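Long-range contacts in probable chitinase (Chromobacterium violaceum, PDB 5JH8), which probably binds chitin and probably hydrolyses its beta-1,4 linkages, as a member of glycoside hydrolase family 18: residues S256-Y261 against T270-N275; V30-I35 against P47-A52; Q91-L96 against Q128-A133. All blocks are in the same frame, centred on the assembly; numbering follows the deposited sequence.

Contact 1. Residues S256-Y261 against T270-N275; sequences SLTFNY and TVWTEN
T258 and W272 meet across a beta hairpin in which strand 256-262 runs antiparallel to strand 268-273. The axes of the paired segments come within 4.7 Å and make an angle of 164°. Family 18 chitinases often carry an extra domain inserted in their TIM barrel, and this hairpin is consistent with belonging to one.

The backbone bonds group round two hydrogen-bonded pairs. L257 and T273 exchange both of theirs, with L257 N to T273 O at 2.9 Å. F259 and V271 do the same, and V271 N to F259 O is nearly straight, 175° at the hydrogen. V271 O takes a second donor, T258 OG1, at 2.8 Å. T258 OG1 and F259 N reach V271 O from opposite faces of its carbonyl plane, so two bonds grip one oxygen.

Two CH-pi contacts lie on opposite faces of the hairpin. T258 CB sits over the six-membered ring of W272, 3.5 Å from its centroid, while S256 CB touches the edge of the same indole. On the other face V271 CB stands over the F259 ring, 3.8 Å from its centroid. V271 CG1 lies near F259 CE1 and V271 CG2 near F259 CE2. F259 CG lies between its backbone N and carbonyl carbon (chi1 58°), which sets the ring face against V271. L240 and I241 of helix 237-244 also pack on F259.

A water bridges S256 and E274, the loop residue just after strand 268-273. It donates to S256 OG and to E274 OE2, 2.7 Å from each; S256 OG also bonds T254 O, and E274 OE1 hydrogen-bonds S278 OG and forms a salt bridge with K282 NZ.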
# COMPACT_ATOMS: atom_id res chain seq x y z
N SER A 256 -9.74 1.90 -15.87
CA SER A 256 -8.39 2.45 -15.94
C SER A 256 -8.29 3.36 -17.15
O SER A 256 -8.97 3.14 -18.15
CB SER A 256 -7.37 1.31 -16.00
OG SER A 256 -7.48 0.46 -14.87
N LEU A 257 -7.43 4.36 -17.05
CA LEU A 257 -7.22 5.33 -18.10
C LEU A 257 -5.92 5.03 -18.83
O LEU A 257 -4.89 4.78 -18.18
CB LEU A 257 -7.18 6.73 -17.50
CG LEU A 257 -7.21 7.87 -18.52
CD1 LEU A 257 -8.61 8.03 -19.08
CD2 LEU A 257 -6.72 9.15 -17.87
N THR A 258 -5.94 5.07 -20.17
CA THR A 258 -4.73 4.83 -20.93
C THR A 258 -4.58 5.87 -22.03
O THR A 258 -5.57 6.40 -22.55
CB THR A 258 -4.67 3.40 -21.48
OG1 THR A 258 -3.39 3.14 -22.08
CG2 THR A 258 -5.74 3.14 -22.51
N PHE A 259 -3.34 6.16 -22.39
CA PHE A 259 -3.07 6.99 -23.56
C PHE A 259 -1.68 6.67 -24.06
O PHE A 259 -0.86 6.07 -23.36
CB PHE A 259 -3.26 8.49 -23.31
CG PHE A 259 -2.43 9.07 -22.20
CD1 PHE A 259 -2.89 9.05 -20.89
CD2 PHE A 259 -1.23 9.72 -22.46
CE1 PHE A 259 -2.16 9.61 -19.88
CE2 PHE A 259 -0.50 10.30 -21.43
CZ PHE A 259 -0.98 10.24 -20.15
N ASN A 260 -1.43 7.07 -25.30
CA ASN A 260 -0.14 6.92 -25.92
C ASN A 260 0.34 8.28 -26.41
O ASN A 260 -0.44 9.22 -26.58
CB ASN A 260 -0.21 6.00 -27.14
CG ASN A 260 -0.63 4.62 -26.78
OD1 ASN A 260 0.19 3.78 -26.38
ND2 ASN A 260 -1.92 4.35 -26.91
N TYR A 261 1.64 8.34 -26.67
CA TYR A 261 2.20 9.52 -27.28
C TYR A 261 3.54 9.17 -27.92
O TYR A 261 4.18 8.18 -27.56
CB TYR A 261 2.34 10.66 -26.27
CG TYR A 261 3.32 10.44 -25.13
CD1 TYR A 261 4.65 10.78 -25.27
CD2 TYR A 261 2.91 9.94 -23.90
CE1 TYR A 261 5.55 10.63 -24.24
CE2 TYR A 261 3.81 9.78 -22.85
CZ TYR A 261 5.13 10.13 -23.03
OH TYR A 261 6.03 9.99 -22.01
N THR A 270 3.31 4.37 -23.71
CA THR A 270 1.99 3.93 -23.27
C THR A 270 1.88 4.25 -21.78
O THR A 270 2.75 3.85 -21.00
CB THR A 270 1.84 2.42 -23.44
OG1 THR A 270 2.05 2.06 -24.80
CG2 THR A 270 0.48 1.95 -23.08
N VAL A 271 0.83 4.97 -21.40
CA VAL A 271 0.56 5.28 -20.01
C VAL A 271 -0.70 4.55 -19.59
O VAL A 271 -1.68 4.52 -20.33
CB VAL A 271 0.36 6.80 -19.82
CG1 VAL A 271 -0.08 7.14 -18.39
CG2 VAL A 271 1.62 7.56 -20.20
N TRP A 272 -0.67 3.98 -18.40
CA TRP A 272 -1.87 3.50 -17.71
C TRP A 272 -1.93 4.17 -16.34
O TRP A 272 -0.94 4.15 -15.60
CB TRP A 272 -1.85 1.98 -17.53
CG TRP A 272 -2.17 1.23 -18.78
CD1 TRP A 272 -1.28 0.79 -19.71
CD2 TRP A 272 -3.47 0.82 -19.23
NE1 TRP A 272 -1.94 0.11 -20.71
CE2 TRP A 272 -3.29 0.12 -20.44
CE3 TRP A 272 -4.76 0.98 -18.73
CZ2 TRP A 272 -4.36 -0.41 -21.17
CZ3 TRP A 272 -5.80 0.45 -19.44
CH2 TRP A 272 -5.61 -0.24 -20.64
N THR A 273 -3.08 4.77 -16.01
CA THR A 273 -3.22 5.48 -14.76
C THR A 273 -4.70 5.52 -14.39
O THR A 273 -5.54 4.79 -14.94
CB THR A 273 -2.55 6.85 -14.82
OG1 THR A 273 -2.49 7.38 -13.49
CG2 THR A 273 -3.27 7.78 -15.77
N GLU A 274 -5.01 6.37 -13.42
CA GLU A 274 -6.34 6.55 -12.85
C GLU A 274 -6.91 7.89 -13.29
O GLU A 274 -6.19 8.80 -13.71
CB GLU A 274 -6.31 6.55 -11.30
CG GLU A 274 -5.62 5.34 -10.66
CD GLU A 274 -6.27 4.03 -11.00
OE1 GLU A 274 -7.54 3.98 -11.05
OE2 GLU A 274 -5.53 3.04 -11.23
N ASN A 275 -8.24 8.01 -13.16
CA ASN A 275 -8.88 9.32 -13.19
C ASN A 275 -9.89 9.40 -12.04
O ASN A 275 -9.94 8.51 -11.19
CB ASN A 275 -9.49 9.64 -14.57
CG ASN A 275 -10.70 8.79 -14.90
OD1 ASN A 275 -11.13 7.95 -14.12
ND2 ASN A 275 -11.25 8.99 -16.09
O HOH W 1 -5.66 0.93 -12.91

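Contact 2. Residues V30-I35 against P47-A52; sequences VDFYNI and PAPNDA
In the TIM barrel of this family 18 protein, strand 27-35 meets the turn that leads into helix 50-58, and P49 is the residue that docks. P49 occupies the N-cap position and is the centre of an inverse gamma turn. Its ring is held by three side chains of the strand. The F32 ring takes it on one face: P49 CB stands 3.9 Å from the ring centroid and only 6° off the normal. P49 CG lies 3.6 Å from V30 CG1 and 3.4 Å from Y33 OH. V30 CG1 is anti to the backbone N (chi1 180°), which carries this methyl to the proline. P47 adds its carbonyl, with P47 O 3.4 Å from F32 CD2.

A water bridges the two segments. It lies in the plane of the Y33 ring, 2.7 Å from Y33 OH, and donates to N50 OD1 at the start of the helix. F32 CB covers one face of the Y33 ring.

Y8 of strand 3-8 touches both P49 and A52, and its ring meets that of F32. N14 of helix 14-20 packs on F32 and L18 on A52. Backbone bonds from V30 and Y33 tie the strand to its neighbour 63-68.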
# COMPACT_ATOMS: atom_id res chain seq x y z
N VAL A 30 3.06 5.65 8.74
CA VAL A 30 4.27 6.48 8.76
C VAL A 30 5.42 5.58 8.32
O VAL A 30 5.97 4.81 9.11
CB VAL A 30 4.49 7.11 10.13
CG1 VAL A 30 5.74 7.95 10.12
CG2 VAL A 30 3.28 7.97 10.53
N ASP A 31 5.72 5.64 7.01
CA ASP A 31 6.62 4.72 6.31
C ASP A 31 8.05 5.27 6.34
O ASP A 31 8.59 5.73 5.33
CB ASP A 31 6.11 4.53 4.88
CG ASP A 31 7.03 3.70 4.03
OD1 ASP A 31 7.34 2.57 4.45
OD2 ASP A 31 7.40 4.15 2.92
N PHE A 32 8.66 5.20 7.53
CA PHE A 32 9.97 5.80 7.76
C PHE A 32 10.94 4.87 8.46
O PHE A 32 12.00 5.34 8.91
CB PHE A 32 9.83 7.13 8.52
CG PHE A 32 9.57 8.30 7.62
CD1 PHE A 32 8.34 8.48 7.00
CD2 PHE A 32 10.57 9.21 7.37
CE1 PHE A 32 8.13 9.54 6.15
CE2 PHE A 32 10.36 10.26 6.51
CZ PHE A 32 9.14 10.44 5.91
N TYR A 33 10.64 3.58 8.56
CA TYR A 33 11.35 2.70 9.46
C TYR A 33 11.66 1.36 8.81
O TYR A 33 10.84 0.81 8.07
CB TYR A 33 10.53 2.47 10.74
CG TYR A 33 9.99 3.77 11.32
CD1 TYR A 33 10.82 4.63 12.00
CD2 TYR A 33 8.67 4.16 11.12
CE1 TYR A 33 10.34 5.82 12.51
CE2 TYR A 33 8.20 5.35 11.61
CZ TYR A 33 9.03 6.18 12.30
OH TYR A 33 8.53 7.36 12.81
N ASN A 34 12.83 0.82 9.16
CA ASN A 34 13.23 -0.53 8.79
C ASN A 34 13.39 -1.38 10.05
O ASN A 34 13.39 -0.86 11.18
CB ASN A 34 14.54 -0.50 7.99
CG ASN A 34 14.41 0.22 6.66
OD1 ASN A 34 13.32 0.29 6.07
ND2 ASN A 34 15.51 0.77 6.17
N ILE A 35 13.52 -2.69 9.85
CA ILE A 35 13.87 -3.60 10.93
C ILE A 35 15.07 -4.42 10.48
O ILE A 35 15.20 -4.75 9.30
CB ILE A 35 12.66 -4.49 11.34
CG1 ILE A 35 12.92 -5.23 12.66
CG2 ILE A 35 12.24 -5.43 10.23
CD1 ILE A 35 11.68 -5.80 13.29
N PRO A 47 15.09 11.54 7.30
CA PRO A 47 14.97 12.18 8.62
C PRO A 47 13.73 11.72 9.37
O PRO A 47 12.67 11.50 8.78
CB PRO A 47 14.88 13.67 8.27
CG PRO A 47 15.56 13.79 6.98
CD PRO A 47 15.21 12.54 6.23
N ALA A 48 13.87 11.60 10.68
CA ALA A 48 12.78 11.13 11.51
C ALA A 48 11.56 12.03 11.35
O ALA A 48 11.70 13.27 11.42
CB ALA A 48 13.20 11.10 12.98
N PRO A 49 10.36 11.48 11.15
CA PRO A 49 9.17 12.27 10.85
C PRO A 49 8.47 12.76 12.13
O PRO A 49 7.25 12.61 12.30
CB PRO A 49 8.32 11.28 10.04
CG PRO A 49 8.63 9.98 10.70
CD PRO A 49 10.10 10.03 11.01
N ASN A 50 9.23 13.35 13.04
CA ASN A 50 8.67 13.68 14.34
C ASN A 50 7.64 14.81 14.24
O ASN A 50 6.67 14.84 15.01
CB ASN A 50 9.79 13.97 15.33
CG ASN A 50 10.69 12.74 15.53
OD1 ASN A 50 10.19 11.60 15.53
ND2 ASN A 50 11.99 12.96 15.65
N ASP A 51 7.82 15.69 13.26
CA ASP A 51 6.85 16.74 12.97
C ASP A 51 5.52 16.17 12.50
O ASP A 51 4.45 16.64 12.92
CB ASP A 51 7.46 17.68 11.91
CG ASP A 51 8.05 16.96 10.65
OD1 ASP A 51 8.04 15.72 10.55
OD2 ASP A 51 8.55 17.68 9.76
N ALA A 52 5.56 15.18 11.61
CA ALA A 52 4.35 14.54 11.12
C ALA A 52 3.61 13.83 12.25
O ALA A 52 2.37 13.91 12.35
CB ALA A 52 4.70 13.57 10.00
O HOH W 2 10.20 8.77 14.43

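Contact 3. Residues Q91-L96 against Q128-A133; sequences QAVANL and QVLGRA
V93 and L130 mark the nearest backbones of two helix segments that run in broadly the same direction, their axes 9.5 Å apart at closest approach and crossing at -31°. The segments belong to helices 89-96 and 120-135 of the outer helical layer of the TIM barrel, with strand 107-111 between them in the chain. The contact is wholly apolar.

V93 is the central side chain. It points at the second helix and its two methyls touch different residues. V93 CG1 is anti to the backbone N, chi1 168°, and reaches A133 CB at 3.5 Å. The other branch, V93 CG2, meets V129 CG1 at 3.9 Å, and the two valine side chains cross at about a right angle. Between these two touches V93 rests against the backbone of L130, with CG1 4.1 Å from L130 CA. The valine thus spans one turn of the helix, from V129 to A133.

L96, one turn further on, meets the side chain of L130, again at about a right angle. F126 of helix 120-135 touches both V93 and L96, and L141 packs on L130. L130 CG is anti to its own nitrogen, chi1 178°, and this swings the branched end towards the first helix. L130 CD1 then lies 4.0 Å from L96 CB, and L130 CD2 stands at the same distance from L96 CD1.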
# COMPACT_ATOMS: atom_id res chain seq x y z
N GLN A 91 12.75 -10.81 20.05
CA GLN A 91 13.26 -9.45 20.04
C GLN A 91 12.41 -8.55 19.17
O GLN A 91 12.04 -7.44 19.58
CB GLN A 91 14.71 -9.47 19.55
CG GLN A 91 15.67 -10.19 20.46
CD GLN A 91 15.81 -11.67 20.16
OE1 GLN A 91 15.02 -12.26 19.44
NE2 GLN A 91 16.84 -12.27 20.73
N ALA A 92 12.09 -9.00 17.96
CA ALA A 92 11.33 -8.17 17.04
C ALA A 92 9.97 -7.82 17.59
O ALA A 92 9.53 -6.68 17.46
CB ALA A 92 11.18 -8.88 15.70
N VAL A 93 9.26 -8.80 18.17
CA VAL A 93 7.92 -8.54 18.68
C VAL A 93 7.98 -7.52 19.81
O VAL A 93 7.28 -6.51 19.80
CB VAL A 93 7.25 -9.85 19.14
CG1 VAL A 93 5.99 -9.55 19.92
CG2 VAL A 93 6.92 -10.72 17.95
N ALA A 94 8.86 -7.76 20.79
CA ALA A 94 8.95 -6.82 21.91
C ALA A 94 9.36 -5.44 21.44
O ALA A 94 8.86 -4.42 21.94
CB ALA A 94 9.94 -7.32 22.96
N ASN A 95 10.31 -5.39 20.50
CA ASN A 95 10.82 -4.10 20.03
C ASN A 95 9.77 -3.35 19.22
O ASN A 95 9.73 -2.12 19.27
CB ASN A 95 12.10 -4.30 19.22
CG ASN A 95 13.28 -4.68 20.10
OD1 ASN A 95 13.23 -4.49 21.32
ND2 ASN A 95 14.34 -5.22 19.50
N LEU A 96 8.95 -4.05 18.45
CA LEU A 96 7.90 -3.37 17.71
C LEU A 96 6.86 -2.78 18.65
O LEU A 96 6.35 -1.67 18.43
CB LEU A 96 7.25 -4.33 16.71
CG LEU A 96 8.13 -4.57 15.47
CD1 LEU A 96 7.69 -5.82 14.70
CD2 LEU A 96 8.16 -3.35 14.55
N GLN A 128 0.96 -13.73 14.17
CA GLN A 128 0.12 -14.15 15.29
C GLN A 128 0.66 -13.66 16.63
O GLN A 128 -0.08 -13.11 17.46
CB GLN A 128 0.03 -15.68 15.30
CG GLN A 128 -0.80 -16.26 14.18
CD GLN A 128 -0.61 -17.77 14.01
OE1 GLN A 128 0.30 -18.37 14.58
NE2 GLN A 128 -1.46 -18.38 13.19
N VAL A 129 1.95 -13.88 16.86
CA VAL A 129 2.57 -13.48 18.12
C VAL A 129 2.56 -11.97 18.26
O VAL A 129 2.25 -11.43 19.32
CB VAL A 129 3.99 -14.08 18.22
CG1 VAL A 129 4.72 -13.56 19.45
CG2 VAL A 129 3.93 -15.59 18.21
N LEU A 130 2.89 -11.26 17.18
CA LEU A 130 2.93 -9.81 17.20
C LEU A 130 1.56 -9.23 17.46
O LEU A 130 1.40 -8.30 18.25
CB LEU A 130 3.51 -9.30 15.88
CG LEU A 130 3.58 -7.78 15.74
CD1 LEU A 130 4.45 -7.15 16.79
CD2 LEU A 130 4.00 -7.40 14.33
N GLY A 131 0.53 -9.77 16.79
CA GLY A 131 -0.82 -9.28 17.02
C GLY A 131 -1.25 -9.43 18.47
O GLY A 131 -1.80 -8.51 19.07
N ARG A 132 -0.97 -10.59 19.07
CA ARG A 132 -1.33 -10.77 20.47
C ARG A 132 -0.58 -9.79 21.36
O ARG A 132 -1.15 -9.23 22.30
CB ARG A 132 -1.08 -12.22 20.89
CG ARG A 132 -2.12 -13.22 20.39
CD ARG A 132 -1.96 -14.58 21.05
NE ARG A 132 -0.75 -15.28 20.62
CZ ARG A 132 -0.68 -16.07 19.55
NH1 ARG A 132 -1.74 -16.27 18.77
NH2 ARG A 132 0.47 -16.65 19.25
N ALA A 133 0.70 -9.56 21.08
CA ALA A 133 1.50 -8.66 21.91
C ALA A 133 1.02 -7.22 21.79
O ALA A 133 0.94 -6.51 22.80
CB ALA A 133 2.98 -8.78 21.54

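From the N terminus the contacts follow in series, and none nests in or crosses another. Contact 2 comes first. It closes an 11-residue loop, containing the short strand 41-43, between strand 27-35 and the start of helix 50-58. Contact 3 follows and spans 31 residues, including strand 107-111, to join two helices. Contact 1 comes last and closes a hairpin, with eight residues between the segments. Contacts 2 and 3 belong to the barrel and touch: I35 packs its CD1 on A92 and L96 of helix 89-96. Contact 1 pairs two strands of what is probably the inserted domain. Its centre is about 42 Å from that of contact 3, on the opposite side of the chain's centre.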